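Local coordinates for protein aclacinomycin oxidoreductase (AknOx) (Streptomyces galilaeus, PDB 2IPI) that oxidises the terminal sugar of aclacinomycin antibiotics in two successive steps, using a bicovalently bound FAD and molecular oxygen and releasing hydrogen peroxide, at residues F113-S116 against G117-A120; N437-W440 against I441-Y445; L489-K492 against G493-R497. All coordinates share one frame; numbering follows the deposited sequence.

Contact 1: F113-S116 against G117-A120; sequences FYDS and GKRA
Gly117 brings its N to 2.5 Å from Asp115 OD2, a weak, sharply bent and doubtful bond. Lys118 N makes the better one to the same Asp115 OD2, at 3.1 Å, entering from above the carboxylate plane. The carboxylate reaches these amides with CG trans to the Asp115 N (chi1 -172°). The kinked Lys118 chain slants across that carboxylate, CD at 3.1 Å from Asp115 OD1, while Lys118 NZ stays 4.0 Å from Asp115 OD1, opposite charges that probably attract, though too far apart for a salt bridge. Arg119 has positive phi and, together with Ala120, faces Asp115, forming a G1 beta bulge in the hairpin from strand 112-115 to strand 120-123, at one edge of the five-stranded sheet of the FAD-binding region. Asp115 O takes Ala120 N at 3.3 Å and, weakly, Arg119 N at 2.8 Å. The Arg119 side chain runs alongside Tyr114, guanidinium and ring planes 79° apart, and its NH1 bonds the carbonyls of Ala232 and Gly234. Ala120 O receives Asp115 N head-on at 2.6 Å (N-H...O 175°) and also meets Tyr114 CD1 obliquely. Trp226 of strand 221-227 touches the side chains of Asp115, Lys118 and Ala120.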
ATOM      1  N   PHE A 113      13.120 -16.831  -6.267  1.00 13.58           N
ATOM      2  CA  PHE A 113      13.492 -17.759  -7.333  1.00 13.02           C
ATOM      3  C   PHE A 113      12.224 -18.289  -7.981  1.00 13.98           C
ATOM      4  O   PHE A 113      11.124 -18.000  -7.522  1.00 19.31           O
ATOM      5  CB  PHE A 113      14.349 -18.881  -6.768  1.00 11.63           C
ATOM      6  CG  PHE A 113      13.722 -19.707  -5.653  1.00 15.80           C
ATOM      7  CD1 PHE A 113      12.979 -20.840  -5.936  1.00 15.50           C
ATOM      8  CD2 PHE A 113      13.882 -19.351  -4.334  1.00 18.82           C
ATOM      9  CE1 PHE A 113      12.414 -21.584  -4.922  1.00 17.49           C
ATOM     10  CE2 PHE A 113      13.325 -20.093  -3.304  1.00 20.42           C
ATOM     11  CZ  PHE A 113      12.591 -21.228  -3.591  1.00 18.79           C
ATOM     12  N   TYR A 114      12.353 -19.036  -9.057  1.00 12.65           N
ATOM     13  CA  TYR A 114      11.264 -19.741  -9.684  1.00 12.44           C
ATOM     14  C   TYR A 114      11.267 -21.201  -9.260  1.00 17.50           C
ATOM     15  O   TYR A 114      12.328 -21.795  -9.066  1.00 15.90           O
ATOM     16  CB  TYR A 114      11.418 -19.660 -11.206  1.00 13.61           C
ATOM     17  CG  TYR A 114      10.385 -20.481 -11.933  1.00 13.80           C
ATOM     18  CD1 TYR A 114       9.025 -20.200 -11.847  1.00  8.70           C
ATOM     19  CD2 TYR A 114      10.812 -21.548 -12.709  1.00 12.78           C
ATOM     20  CE1 TYR A 114       8.113 -20.979 -12.527  1.00 13.13           C
ATOM     21  CE2 TYR A 114       9.900 -22.319 -13.390  1.00 16.53           C
ATOM     22  CZ  TYR A 114       8.550 -22.036 -13.294  1.00 15.77           C
ATOM     23  OH  TYR A 114       7.673 -22.825 -13.990  1.00 15.77           O
ATOM     24  N   ASP A 115      10.105 -21.823  -9.118  1.00 22.30           N
ATOM     25  CA  ASP A 115      10.119 -23.267  -8.899  1.00 26.62           C
ATOM     26  C   ASP A 115       9.449 -23.978 -10.067  1.00 26.56           C
ATOM     27  O   ASP A 115       8.226 -23.913 -10.200  1.00 25.21           O
ATOM     28  CB  ASP A 115       9.423 -23.668  -7.609  1.00 30.80           C
ATOM     29  CG  ASP A 115       9.628 -25.139  -7.298  1.00 32.84           C
ATOM     30  OD1 ASP A 115       9.988 -25.403  -6.130  1.00 33.40           O
ATOM     31  OD2 ASP A 115       9.441 -26.023  -8.148  1.00 38.62           O
ATOM     32  N   SER A 116      10.254 -24.626 -10.907  1.00 28.44           N
ATOM     33  CA  SER A 116       9.715 -25.329 -12.066  1.00 30.04           C
ATOM     34  C   SER A 116       8.644 -26.324 -11.634  1.00 31.54           C
ATOM     35  O   SER A 116       7.661 -26.555 -12.340  1.00 38.41           O
ATOM     36  CB  SER A 116      10.812 -26.052 -12.851  1.00 31.52           C
ATOM     37  OG  SER A 116      12.090 -25.539 -12.552  1.00 32.53           O
ATOM     38  N   GLY A 117       8.862 -26.900 -10.449  1.00 29.25           N
ATOM     39  CA  GLY A 117       7.912 -27.901  -9.978  1.00 30.96           C
ATOM     40  C   GLY A 117       6.523 -27.277  -9.886  1.00 29.30           C
ATOM     41  O   GLY A 117       5.607 -27.648 -10.615  1.00 29.21           O
ATOM     42  N   LYS A 118       6.424 -26.325  -8.980  1.00 27.02           N
ATOM     43  CA  LYS A 118       5.223 -25.641  -8.559  1.00 22.21           C
ATOM     44  C   LYS A 118       4.686 -24.718  -9.642  1.00 21.88           C
ATOM     45  O   LYS A 118       3.559 -24.227  -9.586  1.00 18.83           O
ATOM     46  CB  LYS A 118       5.512 -24.815  -7.298  1.00 23.20           C
ATOM     47  CG  LYS A 118       5.536 -25.595  -6.004  1.00 25.57           C
ATOM     48  CD  LYS A 118       6.945 -25.900  -5.537  1.00 27.00           C
ATOM     49  CE  LYS A 118       7.093 -27.359  -5.117  1.00 25.78           C
ATOM     50  NZ  LYS A 118       7.524 -27.470  -3.705  1.00 23.93           N
ATOM     51  N   ARG A 119       5.508 -24.474 -10.664  1.00 17.87           N
ATOM     52  CA  ARG A 119       5.099 -23.547 -11.719  1.00 17.34           C
ATOM     53  C   ARG A 119       4.799 -22.185 -11.088  1.00 14.32           C
ATOM     54  O   ARG A 119       3.814 -21.520 -11.410  1.00 13.51           O
ATOM     55  CB  ARG A 119       3.890 -24.093 -12.474  1.00 18.94           C
ATOM     56  CG  ARG A 119       3.750 -23.616 -13.903  1.00 20.05           C
ATOM     57  CD  ARG A 119       2.842 -24.564 -14.682  1.00 22.22           C
ATOM     58  NE  ARG A 119       1.447 -24.295 -14.362  1.00 21.67           N
ATOM     59  CZ  ARG A 119       0.605 -23.640 -15.151  1.00 21.12           C
ATOM     60  NH1 ARG A 119       1.005 -23.168 -16.329  1.00 25.24           N
ATOM     61  NH2 ARG A 119      -0.653 -23.444 -14.776  1.00 21.14           N
ATOM     62  N   ALA A 120       5.695 -21.812 -10.176  1.00 13.55           N
ATOM     63  CA  ALA A 120       5.463 -20.565  -9.454  1.00 14.23           C
ATOM     64  C   ALA A 120       6.762 -19.879  -9.080  1.00 10.41           C
ATOM     65  O   ALA A 120       7.832 -20.488  -9.084  1.00 10.88           O
ATOM     66  CB  ALA A 120       4.633 -20.829  -8.200  1.00  8.82           C
TER

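Contact 2: N437-W440 against I441-Y445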
ATOM      1  N   ASN A 437       1.183  19.471  13.589  1.00 18.95           N
ATOM      2  CA  ASN A 437       1.055  18.611  12.406  1.00 19.75           C
ATOM      3  C   ASN A 437      -0.192  17.749  12.479  1.00 19.47           C
ATOM      4  O   ASN A 437      -1.006  17.752  11.548  1.00 21.27           O
ATOM      5  CB  ASN A 437       2.319  17.760  12.242  1.00 15.54           C
ATOM      6  CG  ASN A 437       3.460  18.525  11.602  1.00 12.83           C
ATOM      7  OD1 ASN A 437       3.460  18.689  10.375  1.00 17.86           O
ATOM      8  ND2 ASN A 437       4.422  18.956  12.416  1.00 11.34           N
ATOM      9  N   LEU A 438      -0.379  17.017  13.570  1.00 19.21           N
ATOM     10  CA  LEU A 438      -1.560  16.174  13.731  1.00 17.36           C
ATOM     11  C   LEU A 438      -2.846  16.960  13.495  1.00 15.25           C
ATOM     12  O   LEU A 438      -3.771  16.495  12.827  1.00 16.59           O
ATOM     13  CB  LEU A 438      -1.587  15.539  15.123  1.00 15.86           C
ATOM     14  CG  LEU A 438      -0.566  14.426  15.380  1.00 16.01           C
ATOM     15  CD1 LEU A 438      -0.270  14.301  16.867  1.00 19.90           C
ATOM     16  CD2 LEU A 438      -1.085  13.111  14.813  1.00 13.19           C
ATOM     17  N   ALA A 439      -2.905  18.175  14.039  1.00 15.57           N
ATOM     18  CA  ALA A 439      -4.111  18.981  13.851  1.00 19.79           C
ATOM     19  C   ALA A 439      -4.417  19.203  12.376  1.00 20.69           C
ATOM     20  O   ALA A 439      -5.541  19.039  11.895  1.00 24.22           O
ATOM     21  CB  ALA A 439      -3.956  20.320  14.565  1.00 24.99           C
ATOM     22  N   TRP A 440      -3.395  19.583  11.628  1.00 22.67           N
ATOM     23  CA  TRP A 440      -3.486  19.837  10.203  1.00 23.07           C
ATOM     24  C   TRP A 440      -4.090  18.676   9.430  1.00 20.52           C
ATOM     25  O   TRP A 440      -5.073  18.834   8.711  1.00 15.16           O
ATOM     26  CB  TRP A 440      -2.070  20.153   9.681  1.00 29.69           C
ATOM     27  CG  TRP A 440      -1.852  19.712   8.265  1.00 36.91           C
ATOM     28  CD1 TRP A 440      -1.228  18.583   7.813  1.00 38.82           C
ATOM     29  CD2 TRP A 440      -2.278  20.431   7.104  1.00 39.74           C
ATOM     30  NE1 TRP A 440      -1.245  18.563   6.445  1.00 39.30           N
ATOM     31  CE2 TRP A 440      -1.878  19.681   5.982  1.00 40.73           C
ATOM     32  CE3 TRP A 440      -2.958  21.637   6.917  1.00 41.05           C
ATOM     33  CZ2 TRP A 440      -2.138  20.095   4.678  1.00 42.63           C
ATOM     34  CZ3 TRP A 440      -3.214  22.041   5.622  1.00 42.62           C
ATOM     35  CH2 TRP A 440      -2.807  21.277   4.520  1.00 42.67           C
ATOM     36  N   ILE A 441      -3.484  17.485   9.549  1.00 17.13           N
ATOM     37  CA  ILE A 441      -3.939  16.379   8.709  1.00 17.42           C
ATOM     38  C   ILE A 441      -5.362  15.953   9.048  1.00 15.04           C
ATOM     39  O   ILE A 441      -6.135  15.522   8.194  1.00 13.68           O
ATOM     40  CB  ILE A 441      -3.034  15.130   8.806  1.00 19.58           C
ATOM     41  CG1 ILE A 441      -2.402  14.878  10.169  1.00 20.94           C
ATOM     42  CG2 ILE A 441      -1.958  15.189   7.735  1.00 26.31           C
ATOM     43  CD1 ILE A 441      -3.335  14.265  11.192  1.00 31.00           C
ATOM     44  N   ARG A 442      -5.708  16.070  10.338  1.00 10.74           N
ATOM     45  CA  ARG A 442      -7.051  15.605  10.685  1.00 18.16           C
ATOM     46  C   ARG A 442      -8.105  16.564  10.150  1.00 20.42           C
ATOM     47  O   ARG A 442      -9.141  16.128   9.656  1.00 17.60           O
ATOM     48  CB  ARG A 442      -7.181  15.449  12.198  1.00 16.15           C
ATOM     49  CG  ARG A 442      -6.427  14.258  12.752  1.00 16.49           C
ATOM     50  CD  ARG A 442      -5.970  14.565  14.180  1.00 19.21           C
ATOM     51  NE  ARG A 442      -5.616  13.323  14.858  1.00 20.69           N
ATOM     52  CZ  ARG A 442      -4.945  13.169  15.974  1.00 20.44           C
ATOM     53  NH1 ARG A 442      -4.491  14.217  16.636  1.00 21.87           N
ATOM     54  NH2 ARG A 442      -4.727  11.941  16.434  1.00 14.40           N
ATOM     55  N   GLU A 443      -7.827  17.853  10.268  1.00 21.53           N
ATOM     56  CA  GLU A 443      -8.710  18.895   9.767  1.00 21.96           C
ATOM     57  C   GLU A 443      -9.007  18.793   8.281  1.00 17.52           C
ATOM     58  O   GLU A 443     -10.172  18.890   7.897  1.00 21.43           O
ATOM     59  CB  GLU A 443      -8.080  20.265  10.055  1.00 25.15           C
ATOM     60  CG  GLU A 443      -8.397  20.828  11.432  1.00 28.85           C
ATOM     61  CD  GLU A 443      -7.241  21.635  11.993  1.00 31.36           C
ATOM     62  OE1 GLU A 443      -7.221  21.898  13.222  1.00 23.71           O
ATOM     63  OE2 GLU A 443      -6.339  22.005  11.208  1.00 39.06           O
ATOM     64  N   ILE A 444      -8.020  18.610   7.391  1.00 17.75           N
ATOM     65  CA  ILE A 444      -8.354  18.511   5.976  1.00 13.68           C
ATOM     66  C   ILE A 444      -9.259  17.320   5.652  1.00 12.76           C
ATOM     67  O   ILE A 444     -10.183  17.405   4.838  1.00 18.14           O
ATOM     68  CB  ILE A 444      -7.125  18.344   5.045  1.00 17.56           C
ATOM     69  CG1 ILE A 444      -5.782  18.475   5.729  1.00 18.20           C
ATOM     70  CG2 ILE A 444      -7.274  19.276   3.843  1.00 20.12           C
ATOM     71  CD1 ILE A 444      -4.610  17.966   4.914  1.00 21.91           C
ATOM     72  N   TYR A 445      -8.946  16.202   6.303  1.00 10.89           N
ATOM     73  CA  TYR A 445      -9.674  14.965   6.072  1.00 14.01           C
ATOM     74  C   TYR A 445     -11.143  15.048   6.483  1.00 14.44           C
ATOM     75  O   TYR A 445     -12.025  14.754   5.672  1.00 14.43           O
ATOM     76  CB  TYR A 445      -9.001  13.829   6.846  1.00 15.39           C
ATOM     77  CG  TYR A 445      -9.352  12.444   6.350  1.00 15.36           C
ATOM     78  CD1 TYR A 445     -10.228  11.632   7.045  1.00 16.11           C
ATOM     79  CD2 TYR A 445      -8.779  11.949   5.185  1.00 12.46           C
ATOM     80  CE1 TYR A 445     -10.548  10.359   6.591  1.00 18.15           C
ATOM     81  CE2 TYR A 445      -9.090  10.684   4.728  1.00 14.66           C
ATOM     82  CZ  TYR A 445      -9.971   9.896   5.431  1.00 17.54           C
ATOM     83  OH  TYR A 445     -10.270   8.636   4.969  1.00 19.13           O
TER
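Trp440 and Ile444, one helical turn apart, form the tight side of this piece of helix 434-448. Ile444 CD1 sits over one indole face, off-centre toward the rim, making a CH-pi contact of 3.7 Å to the centroid of the Trp440 six-membered ring; its closest ring atom is Trp440 CZ2, at 3.3 Å. The Ile444 side chain is nearly eclipsed (chi1 -7°), probably strained. Ile441 crosses the indole at about a right angle, its CG2 3.5 Å from Trp440 CD1. Trp440 and Ile441 pack on Ala426 of strand 420-428, and Ile444 meets His383 of helix 374-385. Leu438 and Arg442 lie side by side: Leu438 CB is 3.5 Å from Arg442 NH1 and Leu438 CD2 lies off-centre over a guanidinium face, while Arg442 NH2 forms a salt bridge with Asp473. Glu443 marks the solvent side. Its N bonds Ala439 O at 3.0 Å, in the i to i+4 pattern of an alpha-helix, and its exposed chain bends back until OE2 is 3.1 Å from Ala439 O, two acceptors with no bond between them. The chemistry implies an amphipathic helix, with a buried apolar face around Trp440 and a polar face carrying Arg442 and Glu443.

Contact 3: L489-K492 against G493-R497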
ATOM      1  N   LEU A 489     -15.230   0.385   6.669  1.00 12.02           N
ATOM      2  CA  LEU A 489     -14.445   1.353   5.931  1.00 13.65           C
ATOM      3  C   LEU A 489     -13.387   0.645   5.093  1.00 11.46           C
ATOM      4  O   LEU A 489     -13.227   0.969   3.925  1.00 11.43           O
ATOM      5  CB  LEU A 489     -13.779   2.364   6.866  1.00 14.58           C
ATOM      6  CG  LEU A 489     -14.683   3.377   7.570  1.00 13.22           C
ATOM      7  CD1 LEU A 489     -13.827   4.455   8.220  1.00  8.20           C
ATOM      8  CD2 LEU A 489     -15.686   4.013   6.618  1.00 12.67           C
ATOM      9  N   TYR A 490     -12.687  -0.313   5.716  1.00 12.69           N
ATOM     10  CA  TYR A 490     -11.561  -0.929   5.008  1.00  9.37           C
ATOM     11  C   TYR A 490     -11.939  -2.131   4.155  1.00 14.09           C
ATOM     12  O   TYR A 490     -11.280  -2.422   3.145  1.00 13.55           O
ATOM     13  CB  TYR A 490     -10.512  -1.347   6.042  1.00  9.71           C
ATOM     14  CG  TYR A 490      -9.586  -0.273   6.533  1.00 11.38           C
ATOM     15  CD1 TYR A 490      -9.500   0.009   7.893  1.00 15.66           C
ATOM     16  CD2 TYR A 490      -8.786   0.495   5.693  1.00 12.66           C
ATOM     17  CE1 TYR A 490      -8.661   0.991   8.397  1.00 14.62           C
ATOM     18  CE2 TYR A 490      -7.942   1.480   6.181  1.00  7.07           C
ATOM     19  CZ  TYR A 490      -7.879   1.734   7.530  1.00 14.18           C
ATOM     20  OH  TYR A 490      -7.038   2.715   8.033  1.00 12.39           O
ATOM     21  N   TYR A 491     -12.942  -2.919   4.522  1.00 11.65           N
ATOM     22  CA  TYR A 491     -13.192  -4.186   3.848  1.00 11.89           C
ATOM     23  C   TYR A 491     -14.596  -4.339   3.282  1.00 14.13           C
ATOM     24  O   TYR A 491     -14.868  -5.389   2.669  1.00 12.26           O
ATOM     25  CB  TYR A 491     -12.998  -5.346   4.848  1.00 10.61           C
ATOM     26  CG  TYR A 491     -11.701  -5.421   5.593  1.00 11.87           C
ATOM     27  CD1 TYR A 491     -10.505  -5.745   4.948  1.00 10.36           C
ATOM     28  CD2 TYR A 491     -11.635  -5.178   6.952  1.00  8.49           C
ATOM     29  CE1 TYR A 491      -9.311  -5.814   5.654  1.00  9.78           C
ATOM     30  CE2 TYR A 491     -10.458  -5.242   7.660  1.00  9.14           C
ATOM     31  CZ  TYR A 491      -9.293  -5.564   7.004  1.00  9.19           C
ATOM     32  OH  TYR A 491      -8.150  -5.617   7.752  1.00  9.50           O
ATOM     33  N   LYS A 492     -15.483  -3.375   3.489  1.00 10.23           N
ATOM     34  CA  LYS A 492     -16.881  -3.448   3.095  1.00 11.58           C
ATOM     35  C   LYS A 492     -17.491  -4.798   3.428  1.00 12.54           C
ATOM     36  O   LYS A 492     -17.226  -5.320   4.507  1.00 13.62           O
ATOM     37  CB  LYS A 492     -17.017  -3.144   1.595  1.00 12.58           C
ATOM     38  CG  LYS A 492     -16.469  -1.739   1.299  1.00 12.15           C
ATOM     39  CD  LYS A 492     -16.158  -1.597  -0.187  1.00 13.69           C
ATOM     40  CE  LYS A 492     -17.419  -1.554  -1.034  1.00 15.14           C
ATOM     41  NZ  LYS A 492     -17.593  -0.326  -1.855  1.00 13.10           N
ATOM     42  N   GLY A 493     -18.290  -5.392   2.549  1.00 13.47           N
ATOM     43  CA  GLY A 493     -18.968  -6.638   2.855  1.00 17.06           C
ATOM     44  C   GLY A 493     -18.085  -7.845   3.068  1.00 17.17           C
ATOM     45  O   GLY A 493     -18.587  -8.948   3.290  1.00 20.25           O
ATOM     46  N   ASN A 494     -16.769  -7.670   2.976  1.00 16.18           N
ATOM     47  CA  ASN A 494     -15.840  -8.792   3.070  1.00 16.41           C
ATOM     48  C   ASN A 494     -15.441  -9.140   4.485  1.00 17.23           C
ATOM     49  O   ASN A 494     -14.881 -10.221   4.705  1.00 20.43           O
ATOM     50  CB  ASN A 494     -14.584  -8.475   2.242  1.00 14.22           C
ATOM     51  CG  ASN A 494     -14.769  -8.923   0.805  1.00 13.22           C
ATOM     52  OD1 ASN A 494     -15.837  -9.390   0.402  1.00 11.27           O
ATOM     53  ND2 ASN A 494     -13.698  -8.778   0.017  1.00 10.45           N
ATOM     54  N   TYR A 495     -15.701  -8.265   5.442  1.00 15.51           N
ATOM     55  CA  TYR A 495     -15.269  -8.465   6.808  1.00 17.11           C
ATOM     56  C   TYR A 495     -15.760  -9.735   7.493  1.00 15.48           C
ATOM     57  O   TYR A 495     -14.935 -10.370   8.177  1.00 17.29           O
ATOM     58  CB  TYR A 495     -15.727  -7.291   7.691  1.00 18.32           C
ATOM     59  CG  TYR A 495     -15.001  -7.198   9.011  1.00 15.41           C
ATOM     60  CD1 TYR A 495     -15.734  -7.223  10.199  1.00 15.94           C
ATOM     61  CD2 TYR A 495     -13.617  -7.076   9.092  1.00 13.05           C
ATOM     62  CE1 TYR A 495     -15.087  -7.137  11.414  1.00 15.51           C
ATOM     63  CE2 TYR A 495     -12.970  -6.985  10.313  1.00 14.25           C
ATOM     64  CZ  TYR A 495     -13.716  -7.020  11.477  1.00 11.67           C
ATOM     65  OH  TYR A 495     -13.109  -6.925  12.713  1.00 12.24           O
ATOM     66  N   PRO A 496     -17.023 -10.105   7.369  1.00 17.47           N
ATOM     67  CA  PRO A 496     -17.457 -11.313   8.114  1.00 17.26           C
ATOM     68  C   PRO A 496     -16.631 -12.525   7.693  1.00 16.48           C
ATOM     69  O   PRO A 496     -16.151 -13.320   8.491  1.00 19.33           O
ATOM     70  CB  PRO A 496     -18.916 -11.471   7.709  1.00 18.94           C
ATOM     71  CG  PRO A 496     -19.349 -10.099   7.299  1.00 18.06           C
ATOM     72  CD  PRO A 496     -18.138  -9.543   6.597  1.00 16.08           C
ATOM     73  N   ARG A 497     -16.459 -12.652   6.371  1.00 17.35           N
ATOM     74  CA  ARG A 497     -15.678 -13.760   5.833  1.00 14.29           C
ATOM     75  C   ARG A 497     -14.250 -13.739   6.369  1.00 14.50           C
ATOM     76  O   ARG A 497     -13.671 -14.779   6.658  1.00 16.73           O
ATOM     77  CB  ARG A 497     -15.664 -13.712   4.303  1.00 14.03           C
TER
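Tyr491 and Asn494 bracket a tight beta turn that links helix 486-491 to helix 495-505, their CA atoms 5.4 Å apart. Lys492, with a phi of 44°, is the first residue to leave the helical conformation; followed by Gly493 at phi -65° and psi 1°, it gives the turn a geometry close to type II'. The turn closes through Asn494 N to Tyr491 O at 3.0 Å, the donor standing above the carbonyl plane. One residue on, Tyr495 N points almost straight at Lys492 O, but at 3.4 Å this bond is weak. The bend belongs to the berberine-like C-terminal region and connects the two helices through a four-residue turn.

Among the side chains, the two tyrosines carry the contact. Their planes are nearly parallel, yet the rings are slid so far past each other that the centroids are 5.8 Å apart and there is hardly any overlap. Tyr495 places CG trans to its own N, swinging its ring beside that of Tyr491, whose CG lies beside the backbone N instead. Each hydroxyl is tied down outside the turn, Tyr491 OH to Gly214 O and Tyr495 OH to Arg518 N, which should restrict the tilt of both rings; Tyr495 also stacks on Tyr487. The polar ends are held by other residues: Lys492 NZ forms a salt bridge with Glu463, and Asn494 ND2 bonds Glu408 O, while Asn494 CB lies 3.1 Å from Tyr491 O. The Tyr491 side chain is about 10 Å from the FAD, so near the cofactor site without touching it, and Tyr490 OH hydrogen-bonds the backbone O of Tyr469, an active-site proton acceptor that binds aclacinomycin Y. Within the helix, Tyr490 CB covers one face of the Tyr491 ring over its centre; across the turn, the rings approach obliquely, Tyr491 CD2 to Tyr495 CD2 at 3.5 Å.

In the fold
The three contacts follow one another along the chain without nesting. Contact 1 is a surface hairpin at the edge of the five-stranded antiparallel sheet, in the FAD-binding region, away from the annotated sites. Contact 2 lies on helix 434-448, packed on the seven-stranded sheet; its centre is 47 Å from that of contact 1, on the opposite side of the chain's centre. Contact 3, in the berberine-like region, joins the next two helices, 486-491 and 495-505. Its centre is 33 Å from contact 1 and 26 Å from contact 2, although nearest atoms of contacts 2 and 3 come within about 6 Å. Contact 2 sits by the substrate site, the bound anthracycline about 5 Å from the Asn437 side chain, and contact 3 nearer the FAD.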